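Local coordinates for protein possible TctC subunit of the Tripartite Tricarboxylate Transport(TTT) Family (Rhodopseudomonas palustris, PDB 6HKE) that binds malate in the periplasm, probably delivering this C4-dicarboxylate as the substrate-binding component of a tripartite tricarboxylate transporter, at residues 33-38 / 49-54; 39-44 / 256-261; 76-81 / 237-242; 84-89 / 299-304; 102-107 / 289-294. The protein carries 2 engineered substitutions. All blocks are in the same frame, centred on the assembly; numbering follows the deposited sequence.

Contact 1: residues 33-38 / 49-54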
# COMPACT_ATOMS: atom_id res chain seq x y z
N VAL A 33 -4.92 -7.99 -1.55
CA VAL A 33 -6.01 -7.40 -0.72
C VAL A 33 -7.28 -7.30 -1.56
O VAL A 33 -8.36 -7.76 -1.08
CB VAL A 33 -5.58 -6.03 -0.16
CG1 VAL A 33 -6.74 -5.32 0.51
CG2 VAL A 33 -4.43 -6.17 0.82
N ALA A 34 -7.20 -6.65 -2.72
CA ALA A 34 -8.35 -6.40 -3.63
C ALA A 34 -8.98 -7.74 -4.06
O ALA A 34 -10.22 -7.85 -4.03
CB ALA A 34 -7.90 -5.59 -4.82
N ARG A 35 -8.18 -8.74 -4.41
CA ARG A 35 -8.74 -10.01 -4.92
C ARG A 35 -9.51 -10.71 -3.79
O ARG A 35 -10.58 -11.29 -4.06
CB ARG A 35 -7.63 -10.90 -5.48
CG ARG A 35 -7.30 -10.58 -6.92
CD ARG A 35 -6.11 -11.34 -7.46
NE ARG A 35 -5.64 -10.60 -8.61
CZ ARG A 35 -6.19 -10.63 -9.81
NH1 ARG A 35 -7.23 -11.42 -10.06
NH2 ARG A 35 -5.70 -9.87 -10.77
N LEU A 36 -8.97 -10.64 -2.59
CA LEU A 36 -9.52 -11.30 -1.39
C LEU A 36 -10.86 -10.66 -1.02
O LEU A 36 -11.82 -11.41 -0.75
CB LEU A 36 -8.48 -11.17 -0.27
CG LEU A 36 -8.94 -11.63 1.10
CD1 LEU A 36 -9.38 -13.09 1.05
CD2 LEU A 36 -7.84 -11.41 2.14
N ILE A 37 -10.95 -9.33 -1.04
CA ILE A 37 -12.18 -8.63 -0.60
C ILE A 37 -13.24 -8.62 -1.72
O ILE A 37 -14.42 -8.97 -1.44
CB ILE A 37 -11.87 -7.23 -0.02
CG1 ILE A 37 -11.08 -7.37 1.28
CG2 ILE A 37 -13.15 -6.46 0.19
CD1 ILE A 37 -10.37 -6.13 1.72
N THR A 38 -12.85 -8.29 -2.95
CA THR A 38 -13.79 -8.13 -4.09
C THR A 38 -14.50 -9.45 -4.40
O THR A 38 -15.70 -9.36 -4.73
CB THR A 38 -13.11 -7.52 -5.32
OG1 THR A 38 -12.04 -8.38 -5.75
CG2 THR A 38 -12.62 -6.12 -5.02
N ILE A 49 -17.21 -9.47 -9.75
CA ILE A 49 -16.25 -8.34 -9.75
C ILE A 49 -15.01 -8.79 -10.50
O ILE A 49 -14.49 -9.87 -10.20
CB ILE A 49 -15.97 -7.83 -8.33
CG1 ILE A 49 -17.23 -7.22 -7.72
CG2 ILE A 49 -14.83 -6.83 -8.37
CD1 ILE A 49 -17.16 -6.97 -6.24
N GLU A 50 -14.60 -8.01 -11.49
CA GLU A 50 -13.42 -8.25 -12.35
C GLU A 50 -12.28 -7.39 -11.81
O GLU A 50 -12.52 -6.20 -11.57
CB GLU A 50 -13.83 -7.90 -13.78
CG GLU A 50 -12.76 -8.08 -14.83
CD GLU A 50 -13.12 -7.30 -16.10
OE1 GLU A 50 -13.38 -7.95 -17.14
OE2 GLU A 50 -13.15 -6.05 -16.02
N ILE A 51 -11.10 -7.96 -11.59
CA ILE A 51 -9.90 -7.20 -11.15
C ILE A 51 -9.07 -6.91 -12.41
O ILE A 51 -8.77 -7.85 -13.11
CB ILE A 51 -9.09 -7.96 -10.10
CG1 ILE A 51 -9.87 -8.10 -8.78
CG2 ILE A 51 -7.73 -7.30 -9.89
CD1 ILE A 51 -9.76 -6.88 -7.85
N GLU A 52 -8.78 -5.64 -12.68
CA GLU A 52 -7.92 -5.20 -13.81
C GLU A 52 -6.66 -4.58 -13.20
O GLU A 52 -6.79 -3.62 -12.37
CB GLU A 52 -8.70 -4.23 -14.70
CG GLU A 52 -8.12 -4.08 -16.09
CD GLU A 52 -8.64 -2.88 -16.86
OE1 GLU A 52 -7.87 -2.32 -17.67
OE2 GLU A 52 -9.81 -2.49 -16.64
N ASN A 53 -5.50 -5.17 -13.50
CA ASN A 53 -4.18 -4.67 -13.05
C ASN A 53 -3.71 -3.73 -14.15
O ASN A 53 -3.62 -4.18 -15.29
CB ASN A 53 -3.19 -5.79 -12.74
CG ASN A 53 -3.66 -6.70 -11.62
OD1 ASN A 53 -4.38 -7.67 -11.84
ND2 ASN A 53 -3.23 -6.39 -10.41
N MET A 54 -3.56 -2.46 -13.82
CA MET A 54 -3.28 -1.39 -14.81
C MET A 54 -2.03 -0.65 -14.36
O MET A 54 -2.12 0.17 -13.43
CB MET A 54 -4.47 -0.44 -14.96
CG MET A 54 -4.31 0.53 -16.13
SD MET A 54 -5.70 1.68 -16.23
CE MET A 54 -7.01 0.52 -16.60
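R35 and T38 of helix 33-38 lie over I51 and I49 of strand 49-53. The two segments run nearly antiparallel, at 174°, with their axes 9.3 Å apart. I51 is the main apolar bridge: its CD1 meets A34 CB at 3.8 Å, and its CG2 lies under one face of the R35 guanidinium, 3.4 Å from R35 NH2. The long R35 chain, extended from CG to NE, thus covers a branched aliphatic group with its flat end, while NE forms a salt bridge with D31. In its plane, R35 NH2 makes a weak bond to N53 OD1 (2.8 Å, 122°), the amide nearly coplanar with the guanidinium; N53 ND2, bonded to F24 O and D31 OD1, holds that amide more firmly. With a leucine at R35, D31 is likely to lose its charged mate and I51 the flat cover over its CG2. T38 turns OG1 back to bond A34 O at 2.6 Å, which satisfies a buried hydroxyl, and packs its CB on I49 CG2 at 3.6 Å. The contact closes the beta-alpha-beta crossover from strand 18-22 through helix 29-45 to parallel strand 49-53; A34 also touches V22, while L36 and I37 face helix 266-274.

Contact 2: residues 39-44 / 256-261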
# COMPACT_ATOMS: atom_id res chain seq x y z
N ALA A 39 -13.83 -10.61 -4.29
CA ALA A 39 -14.49 -11.93 -4.50
C ALA A 39 -15.67 -12.08 -3.53
O ALA A 39 -16.77 -12.46 -4.00
CB ALA A 39 -13.52 -13.08 -4.37
N GLU A 40 -15.51 -11.72 -2.26
CA GLU A 40 -16.61 -11.85 -1.26
C GLU A 40 -17.68 -10.80 -1.55
O GLU A 40 -18.86 -11.12 -1.35
CB GLU A 40 -16.07 -11.77 0.17
CG GLU A 40 -15.26 -13.00 0.58
CD GLU A 40 -16.06 -14.27 0.86
OE1 GLU A 40 -17.15 -14.42 0.28
OE2 GLU A 40 -15.59 -15.11 1.67
N MET A 41 -17.30 -9.62 -2.06
CA MET A 41 -18.22 -8.50 -2.36
C MET A 41 -19.33 -8.94 -3.34
O MET A 41 -20.46 -8.45 -3.20
CB MET A 41 -17.47 -7.29 -2.93
CG MET A 41 -16.87 -6.39 -1.86
SD MET A 41 -15.72 -5.13 -2.53
CE MET A 41 -16.87 -3.95 -3.22
N ALA A 42 -19.03 -9.83 -4.29
CA ALA A 42 -20.00 -10.30 -5.30
C ALA A 42 -21.28 -10.83 -4.63
O ALA A 42 -22.35 -10.68 -5.22
CB ALA A 42 -19.35 -11.33 -6.20
N LYS A 43 -21.19 -11.41 -3.42
CA LYS A 43 -22.35 -11.98 -2.67
C LYS A 43 -23.37 -10.90 -2.29
O LYS A 43 -24.56 -11.20 -2.24
CB LYS A 43 -21.87 -12.71 -1.41
CG LYS A 43 -21.01 -13.93 -1.70
CD LYS A 43 -20.69 -14.74 -0.46
CE LYS A 43 -19.73 -15.87 -0.74
NZ LYS A 43 -19.01 -16.30 0.48
N THR A 44 -22.93 -9.67 -2.02
CA THR A 44 -23.84 -8.55 -1.69
C THR A 44 -24.32 -7.88 -2.97
O THR A 44 -25.48 -7.48 -3.04
CB THR A 44 -23.16 -7.59 -0.70
OG1 THR A 44 -22.78 -8.41 0.39
CG2 THR A 44 -24.05 -6.47 -0.22
N ASN A 256 -20.16 0.13 -0.31
CA ASN A 256 -19.57 0.25 1.04
C ASN A 256 -20.05 -0.91 1.92
O ASN A 256 -19.23 -1.50 2.67
CB ASN A 256 -19.93 1.59 1.67
CG ASN A 256 -19.46 1.67 3.09
OD1 ASN A 256 -20.19 1.29 3.98
ND2 ASN A 256 -18.24 2.12 3.29
N ALA A 257 -21.34 -1.21 1.87
CA ALA A 257 -21.97 -2.29 2.65
C ALA A 257 -21.42 -3.63 2.14
O ALA A 257 -21.20 -4.53 2.96
CB ALA A 257 -23.48 -2.19 2.54
N ALA A 258 -21.19 -3.75 0.83
CA ALA A 258 -20.61 -4.97 0.21
C ALA A 258 -19.21 -5.18 0.78
O ALA A 258 -18.85 -6.31 1.14
CB ALA A 258 -20.61 -4.86 -1.29
N VAL A 259 -18.44 -4.11 0.91
CA VAL A 259 -17.08 -4.22 1.53
C VAL A 259 -17.28 -4.67 2.97
O VAL A 259 -16.57 -5.59 3.41
CB VAL A 259 -16.31 -2.89 1.47
CG1 VAL A 259 -15.06 -2.93 2.32
CG2 VAL A 259 -15.98 -2.50 0.04
N SER A 260 -18.23 -4.06 3.68
CA SER A 260 -18.42 -4.32 5.12
C SER A 260 -18.72 -5.80 5.33
O SER A 260 -18.09 -6.41 6.21
CB SER A 260 -19.49 -3.46 5.71
OG SER A 260 -19.31 -3.37 7.10
N ARG A 261 -19.64 -6.35 4.55
CA ARG A 261 -20.09 -7.77 4.69
C ARG A 261 -18.95 -8.71 4.28
O ARG A 261 -18.82 -9.79 4.90
CB ARG A 261 -21.41 -7.93 3.93
CG ARG A 261 -22.56 -7.20 4.61
CD ARG A 261 -23.77 -6.91 3.73
NE ARG A 261 -24.37 -8.17 3.31
CZ ARG A 261 -25.22 -8.90 4.02
NH1 ARG A 261 -25.63 -8.50 5.22
NH2 ARG A 261 -25.66 -10.03 3.53
O HOH W 1 -20.31 -8.37 0.33
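Two helices of the periplasmic-binding-protein fold pack here, helix 29-45 against helix 249-263, with M41 and T44 of the first meeting A258, V259 and R261 of the second. The short segments cross steeply, at 120°, and their axes come within 8.0 Å. Such closeness suits a small residue at the crossing, and A258 supplies it: its CB lies 3.8 Å from T44 CB, and its backbone takes the approach of M41 CG. The M41 chain bends at chi3 (76°), which brings CE alongside V259, 3.7 Å from V259 CG2; the flexible thioether fits beside the branched valine as both side chains point the same way. T44 serves a double purpose, methyl for packing and hydroxyl for polar contacts. Its OG1 sits at the edge of the R261 guanidinium, in its plane, and receives a weak bond from R261 NE at 3.3 Å. One water also bridges the helices, close to T44 OG1 and donating to A258 O at 2.7 Å, so the carbonyl gains a polar partner at the interface. On the outer side, K43 NZ pairs with E40 OE1 at 2.7 Å, using the syn lone pair of the carboxylate, a salt bridge within the helix. Around this crossing, V259 reaches A106 and L108 of strand 102-118, M41 also touches A262, and E40 lies against D267 and V268 at the start of helix 266-274.

Contact 3: residues 76-81 / 237-242. With MLT (D-malate), chain D; LMR ((2S)-2-hydroxybutanedioic acid), chain E.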
# COMPACT_ATOMS: atom_id res chain seq x y z
N LEU A 76 -14.14 1.10 -10.53
CA LEU A 76 -13.62 1.51 -9.22
C LEU A 76 -12.09 1.41 -9.23
O LEU A 76 -11.55 0.72 -10.10
CB LEU A 76 -14.25 0.61 -8.15
CG LEU A 76 -15.78 0.61 -8.13
CD1 LEU A 76 -16.31 -0.38 -7.09
CD2 LEU A 76 -16.30 2.02 -7.84
N ILE A 77 -11.44 2.11 -8.31
CA ILE A 77 -9.96 2.08 -8.15
C ILE A 77 -9.66 1.71 -6.70
O ILE A 77 -10.31 2.25 -5.79
CB ILE A 77 -9.30 3.42 -8.59
CG1 ILE A 77 -7.78 3.41 -8.43
CG2 ILE A 77 -9.89 4.63 -7.89
CD1 ILE A 77 -7.06 2.61 -9.46
N VAL A 78 -8.74 0.77 -6.52
CA VAL A 78 -8.04 0.57 -5.23
C VAL A 78 -6.92 1.60 -5.16
O VAL A 78 -6.05 1.61 -6.05
CB VAL A 78 -7.50 -0.85 -5.07
CG1 VAL A 78 -6.82 -1.01 -3.72
CG2 VAL A 78 -8.61 -1.87 -5.24
N GLY A 79 -6.97 2.45 -4.14
CA GLY A 79 -5.90 3.40 -3.83
C GLY A 79 -5.31 3.11 -2.47
O GLY A 79 -5.91 2.34 -1.70
N HIS A 80 -4.18 3.70 -2.16
CA HIS A 80 -3.53 3.49 -0.85
C HIS A 80 -2.76 4.75 -0.47
O HIS A 80 -2.86 5.76 -1.22
CB HIS A 80 -2.73 2.19 -0.88
CG HIS A 80 -1.61 2.15 -1.85
ND1 HIS A 80 -0.98 3.28 -2.31
CD2 HIS A 80 -0.94 1.09 -2.36
CE1 HIS A 80 0.02 2.93 -3.10
NE2 HIS A 80 0.06 1.57 -3.16
N LEU A 81 -2.02 4.67 0.63
CA LEU A 81 -1.24 5.78 1.21
C LEU A 81 -0.40 6.46 0.13
O LEU A 81 -0.18 7.67 0.27
CB LEU A 81 -0.39 5.23 2.35
CG LEU A 81 0.74 6.13 2.85
CD1 LEU A 81 1.01 5.88 4.33
CD2 LEU A 81 2.01 5.90 2.04
N ALA A 237 0.12 1.97 6.27
CA ALA A 237 -0.32 1.87 4.87
C ALA A 237 -1.79 1.46 4.85
O ALA A 237 -2.09 0.28 5.02
CB ALA A 237 0.54 0.89 4.12
N TRP A 238 -2.68 2.42 4.64
CA TRP A 238 -4.12 2.15 4.42
C TRP A 238 -4.30 1.85 2.94
O TRP A 238 -3.54 2.40 2.09
CB TRP A 238 -4.99 3.31 4.90
CG TRP A 238 -4.55 4.65 4.43
CD1 TRP A 238 -3.73 5.53 5.08
CD2 TRP A 238 -4.93 5.29 3.20
NE1 TRP A 238 -3.57 6.67 4.33
CE2 TRP A 238 -4.30 6.55 3.17
CE3 TRP A 238 -5.74 4.92 2.12
CZ2 TRP A 238 -4.42 7.42 2.09
CZ3 TRP A 238 -5.90 5.80 1.07
CH2 TRP A 238 -5.24 7.04 1.06
N THR A 239 -5.23 0.97 2.64
CA THR A 239 -5.68 0.68 1.26
C THR A 239 -7.18 0.99 1.21
O THR A 239 -7.87 0.63 2.17
CB THR A 239 -5.26 -0.73 0.88
OG1 THR A 239 -3.84 -0.66 0.72
CG2 THR A 239 -5.94 -1.26 -0.36
N GLY A 240 -7.63 1.62 0.13
CA GLY A 240 -9.02 2.08 -0.01
C GLY A 240 -9.63 1.73 -1.35
O GLY A 240 -8.88 1.62 -2.37
N LEU A 241 -10.96 1.62 -1.35
CA LEU A 241 -11.81 1.52 -2.56
C LEU A 241 -12.42 2.90 -2.82
O LEU A 241 -13.04 3.44 -1.89
CB LEU A 241 -12.87 0.44 -2.33
CG LEU A 241 -13.72 0.09 -3.55
CD1 LEU A 241 -12.87 -0.45 -4.69
CD2 LEU A 241 -14.80 -0.91 -3.15
N PHE A 242 -12.19 3.46 -4.01
CA PHE A 242 -12.73 4.76 -4.49
C PHE A 242 -13.47 4.57 -5.82
O PHE A 242 -13.18 3.62 -6.56
CB PHE A 242 -11.59 5.75 -4.75
CG PHE A 242 -10.64 5.96 -3.60
CD1 PHE A 242 -9.72 4.99 -3.25
CD2 PHE A 242 -10.63 7.16 -2.91
CE1 PHE A 242 -8.83 5.20 -2.21
CE2 PHE A 242 -9.72 7.37 -1.89
CZ PHE A 242 -8.83 6.40 -1.53
C1 MLT D . 3.11 -0.01 -3.42
O1 MLT D . 2.56 1.08 -3.15
O2 MLT D . 4.33 -0.18 -3.16
C2 MLT D . 2.30 -1.09 -4.10
O3 MLT D . 1.03 -1.41 -3.50
C3 MLT D . 3.02 -2.41 -4.10
C4 MLT D . 2.08 -3.31 -4.85
O4 MLT D . 0.87 -3.40 -4.50
O5 MLT D . 2.57 -3.90 -5.84
C1 LMR E . 3.39 -0.09 -3.27
O1A LMR E . 2.67 0.84 -3.66
O1B LMR E . 4.52 0.05 -2.73
C2 LMR E . 2.84 -1.52 -3.43
O2 LMR E . 1.51 -1.70 -2.94
C3 LMR E . 2.84 -1.98 -4.89
C4 LMR E . 2.01 -3.26 -4.95
O4A LMR E . 2.60 -4.32 -5.25
O4B LMR E . 0.79 -3.20 -4.65
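The indole of W238 lies flat beneath the H80-L81 backbone, while the H80 ring extends from the strand end to the bound malate. L81 CA makes a CH-pi contact with the six-membered ring of W238, 4.0 Å from its centroid and 25° off the normal, and H80 C lies over the same face nearer the rim. W238 NE1 donates to E297, fixing the aromatic at its polar edge. Replacing W238 by a valine is likely to deprive E297 of this donor and open a gap under the L81 backbone. Further along, the F242 ring approaches G79, its CE1 3.8 Å from G79 CA; a beta carbon on G79 would clash there, which explains the glycine. V78 CG1 and T239 CG2 meet tightly at 3.5 Å. The antiparallel pairs I77-F242 and G79-G240 exchange backbone bonds, with G240 N to G79 O at 2.6 Å. With CG between the backbone N and carbonyl carbon (chi1 62°), the H80 ring leaves the strand pair for the ligand. Its ND1 caps G82 N, which implies that NE2 carries the proton it gives to a carboxylate oxygen, O1A, of (2S)-malate at 2.8 Å; its bonds to D-malate are weak.

Contact 4: residues 84-89 / 299-304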
# COMPACT_ATOMS: atom_id res chain seq x y z
N HIS A 84 -3.05 7.88 -3.30
CA HIS A 84 -4.11 8.79 -2.83
C HIS A 84 -3.66 9.55 -1.58
O HIS A 84 -4.54 9.94 -0.80
CB HIS A 84 -5.40 8.00 -2.59
CG HIS A 84 -6.08 7.65 -3.86
ND1 HIS A 84 -5.58 6.71 -4.72
CD2 HIS A 84 -7.19 8.16 -4.44
CE1 HIS A 84 -6.37 6.65 -5.78
NE2 HIS A 84 -7.38 7.53 -5.63
N GLY A 85 -2.35 9.77 -1.43
CA GLY A 85 -1.78 10.41 -0.23
C GLY A 85 -0.46 11.07 -0.54
O GLY A 85 -0.47 12.23 -0.99
N ALA A 86 0.63 10.34 -0.32
CA ALA A 86 2.03 10.78 -0.52
C ALA A 86 2.24 11.31 -1.94
O ALA A 86 3.06 12.20 -2.08
CB ALA A 86 2.99 9.66 -0.20
N ALA A 87 1.52 10.80 -2.94
CA ALA A 87 1.74 11.15 -4.37
C ALA A 87 1.61 12.67 -4.58
O ALA A 87 2.34 13.23 -5.44
CB ALA A 87 0.78 10.39 -5.25
N VAL A 88 0.72 13.33 -3.85
CA VAL A 88 0.49 14.81 -3.96
C VAL A 88 1.81 15.51 -3.68
O VAL A 88 2.24 16.30 -4.53
CB VAL A 88 -0.63 15.28 -3.02
CG1 VAL A 88 -0.79 16.80 -3.05
CG2 VAL A 88 -1.95 14.59 -3.35
N ALA A 89 2.48 15.15 -2.58
CA ALA A 89 3.75 15.75 -2.11
C ALA A 89 4.95 15.28 -2.95
O ALA A 89 5.88 16.09 -3.10
CB ALA A 89 3.96 15.44 -0.65
N SER A 299 -1.54 15.78 3.88
CA SER A 299 -0.89 16.81 4.74
C SER A 299 0.40 16.25 5.34
O SER A 299 1.40 17.01 5.40
CB SER A 299 -1.78 17.31 5.86
OG SER A 299 -3.14 17.29 5.50
N ARG A 300 0.33 15.00 5.82
CA ARG A 300 1.46 14.29 6.47
C ARG A 300 2.67 14.34 5.51
O ARG A 300 3.74 14.79 5.94
CB ARG A 300 1.00 12.88 6.87
CG ARG A 300 2.02 12.06 7.64
CD ARG A 300 3.05 11.45 6.70
NE ARG A 300 4.16 10.75 7.36
CZ ARG A 300 4.17 9.47 7.70
NH1 ARG A 300 5.24 8.96 8.27
NH2 ARG A 300 3.12 8.69 7.46
N TRP A 301 2.49 13.98 4.23
CA TRP A 301 3.60 13.91 3.24
C TRP A 301 3.98 15.30 2.72
O TRP A 301 5.11 15.41 2.22
CB TRP A 301 3.25 12.95 2.10
CG TRP A 301 3.21 11.55 2.61
CD1 TRP A 301 2.11 10.86 2.99
CD2 TRP A 301 4.34 10.72 2.93
NE1 TRP A 301 2.46 9.63 3.46
CE2 TRP A 301 3.82 9.52 3.46
CE3 TRP A 301 5.72 10.86 2.80
CZ2 TRP A 301 4.64 8.46 3.84
CZ3 TRP A 301 6.53 9.82 3.20
CH2 TRP A 301 5.99 8.63 3.69
N GLU A 302 3.09 16.29 2.80
CA GLU A 302 3.43 17.72 2.58
C GLU A 302 4.43 18.16 3.67
O GLU A 302 5.38 18.82 3.31
CB GLU A 302 2.18 18.60 2.53
CG GLU A 302 1.56 18.69 1.14
CD GLU A 302 0.09 19.13 1.06
OE1 GLU A 302 -0.56 19.27 2.13
OE2 GLU A 302 -0.42 19.32 -0.07
N ASP A 303 4.23 17.75 4.93
CA ASP A 303 5.14 18.01 6.09
C ASP A 303 6.51 17.33 5.90
O ASP A 303 7.53 18.00 6.18
CB ASP A 303 4.57 17.54 7.43
CG ASP A 303 3.40 18.38 7.93
OD1 ASP A 303 2.80 19.11 7.12
OD2 ASP A 303 3.10 18.28 9.13
N VAL A 304 6.52 16.05 5.50
CA VAL A 304 7.75 15.24 5.23
C VAL A 304 8.63 15.98 4.20
O VAL A 304 9.85 15.98 4.39
CB VAL A 304 7.42 13.81 4.75
CG1 VAL A 304 8.64 13.08 4.21
CG2 VAL A 304 6.75 12.97 5.84
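W301 meets A86 and A89 from its first side-chain atom onward. Its CB rests 3.8 Å from A89 CB, and the backbone joins in, for W301 O also lies close to the A89 methyl. With CG anti to the carbonyl carbon (chi1 -68°), the indole is laid along A86: CG is 3.4 Å from A86 CB, and CD1 sits 3.5 Å from A86 CA. The methyl of A86 stands almost squarely over the five-membered ring, 3.4 Å from its centroid and only 9° off the normal, a clear CH-pi contact. Farther out, NE1 makes a weak bond to E297 OE1. The opposite face is covered by R300 of its own helix, whose CD lies above the rim and whose guanidinium has W301 CZ2 over one face. This is helix-helix packing between helix 82-90, which follows the strand carrying the malate-binding histidine, and the last helix of the chain, 287-305. The segments run in roughly the same direction, at 35°, with axes just 7.6 Å apart, an approach suited to the small A86 and A89. A153 and L157 of helix 150-162 also touch the indole, with L81 nearby, so a large aromatic fills the angle where three helices converge. At the exposed margin E302 borders V88: it is extended beyond CG, and its OE2 comes within 3.9 Å of V88 CG1.

Contact 5: residues 102-107 / 289-294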
# COMPACT_ATOMS: atom_id res chain seq x y z
N PHE A 102 -12.21 11.83 -6.69
CA PHE A 102 -12.70 10.49 -6.28
C PHE A 102 -13.79 10.63 -5.22
O PHE A 102 -13.75 11.55 -4.38
CB PHE A 102 -11.57 9.61 -5.74
CG PHE A 102 -10.50 9.38 -6.77
CD1 PHE A 102 -10.67 8.44 -7.77
CD2 PHE A 102 -9.39 10.20 -6.81
CE1 PHE A 102 -9.70 8.28 -8.76
CE2 PHE A 102 -8.42 10.03 -7.79
CZ PHE A 102 -8.57 9.06 -8.76
N THR A 103 -14.74 9.71 -5.31
CA THR A 103 -15.71 9.42 -4.24
C THR A 103 -15.17 8.22 -3.48
O THR A 103 -15.18 7.10 -4.01
CB THR A 103 -17.12 9.26 -4.81
OG1 THR A 103 -17.40 10.50 -5.44
CG2 THR A 103 -18.15 8.95 -3.74
N PRO A 104 -14.67 8.45 -2.25
CA PRO A 104 -14.25 7.37 -1.37
C PRO A 104 -15.43 6.42 -1.14
O PRO A 104 -16.50 6.89 -0.91
CB PRO A 104 -13.87 8.08 -0.06
CG PRO A 104 -14.61 9.39 -0.15
CD PRO A 104 -14.55 9.76 -1.61
N VAL A 105 -15.19 5.12 -1.20
CA VAL A 105 -16.24 4.09 -0.95
C VAL A 105 -16.00 3.50 0.44
O VAL A 105 -16.95 3.56 1.26
CB VAL A 105 -16.23 3.03 -2.07
CG1 VAL A 105 -17.14 1.85 -1.77
CG2 VAL A 105 -16.60 3.66 -3.38
N ALA A 106 -14.80 2.97 0.68
CA ALA A 106 -14.51 2.10 1.84
C ALA A 106 -13.00 1.95 2.09
O ALA A 106 -12.26 1.61 1.13
CB ALA A 106 -15.14 0.75 1.59
N LEU A 107 -12.57 2.13 3.34
CA LEU A 107 -11.29 1.56 3.85
C LEU A 107 -11.38 0.03 3.74
O LEU A 107 -12.37 -0.53 4.21
CB LEU A 107 -11.07 1.97 5.30
CG LEU A 107 -9.77 1.47 5.93
CD1 LEU A 107 -8.55 2.00 5.18
CD2 LEU A 107 -9.73 1.89 7.38
N VAL A 289 -14.51 8.02 6.72
CA VAL A 289 -13.27 7.58 7.43
C VAL A 289 -12.12 7.60 6.42
O VAL A 289 -11.02 8.09 6.76
CB VAL A 289 -13.43 6.20 8.07
CG1 VAL A 289 -12.08 5.62 8.48
CG2 VAL A 289 -14.41 6.25 9.24
N LEU A 290 -12.38 7.09 5.21
CA LEU A 290 -11.36 7.00 4.13
C LEU A 290 -11.05 8.39 3.57
O LEU A 290 -9.86 8.65 3.26
CB LEU A 290 -11.86 6.05 3.05
CG LEU A 290 -10.99 6.00 1.80
CD1 LEU A 290 -9.58 5.60 2.15
CD2 LEU A 290 -11.60 5.06 0.77
N ALA A 291 -12.06 9.24 3.41
CA ALA A 291 -11.89 10.66 2.98
C ALA A 291 -10.99 11.39 4.00
O ALA A 291 -10.13 12.20 3.55
CB ALA A 291 -13.23 11.33 2.86
N GLN A 292 -11.17 11.10 5.29
CA GLN A 292 -10.40 11.72 6.40
C GLN A 292 -8.95 11.21 6.38
O GLN A 292 -8.05 12.03 6.62
CB GLN A 292 -11.07 11.46 7.75
CG GLN A 292 -10.40 12.20 8.91
CD GLN A 292 -10.43 13.70 8.72
OE1 GLN A 292 -11.38 14.27 8.20
NE2 GLN A 292 -9.39 14.35 9.21
N LEU A 293 -8.73 9.92 6.06
CA LEU A 293 -7.38 9.31 5.90
C LEU A 293 -6.68 9.95 4.71
O LEU A 293 -5.49 10.23 4.83
CB LEU A 293 -7.48 7.79 5.69
CG LEU A 293 -7.59 6.93 6.95
CD1 LEU A 293 -7.73 5.47 6.57
CD2 LEU A 293 -6.39 7.12 7.87
N VAL A 294 -7.39 10.16 3.60
CA VAL A 294 -6.80 10.83 2.40
C VAL A 294 -6.33 12.23 2.81
O VAL A 294 -5.17 12.59 2.51
CB VAL A 294 -7.75 10.85 1.19
CG1 VAL A 294 -7.28 11.79 0.09
CG2 VAL A 294 -7.95 9.47 0.59
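The flat A106-L107 peptide has L290 CD2 standing over its face, 3.5 Å from A106 O and nearly above A106 C, while the puckered pyrrolidine ring of P104 meets helix 289-294 with its rim: CB touches L290 CD2 at 3.9 Å, and CG touches A291 CB at 3.8 Å. L290 gains this place because its CG is anti to the backbone N (chi1 173°), which sends the branched end down between proline and peptide. The segments run at right angles, 91°, their axes 7.7 Å apart, as a helix laid across the strand. At this point strand 102-118 carries a classic beta bulge, in which V105 and A106 both face L241 of strand 236-244. V105 O is hydrogen-bonded to N256 of helix 249-263, while the proline, which has no N-H to offer, suits a position just before the bulge. Beyond it L107 resumes the apolar packing: its CD1 is 3.8 Å from L293 CD1, the two leucines crossing at about a right angle. On the inner flank of the helix, L290 and V294 both touch F242, and V294 also reaches W238.

Overall arrangement
Contact 3 lies at the middle of the set and alone holds a malate-binding residue, H80. Contact 5 is its nearest neighbour, centres 8 Å apart, joined through strands 236-244 and 102-118, with L241 N 2.8 Å from A106 O. Contact 4 follows H80 along the chain: L81 O lies 2.9 Å from A86 N, and F242 stacks on H84. Helix 29-45 links contacts 1 and 2, whose centres are 12 Å apart, and it lies against contact 3 through A34 and V78. Contacts 1 and 4 sit on opposite sides of the chain's centre, yet N53 and A86 are about 8 and 9 Å from the ligand by side chain; contact 2 lies away from it.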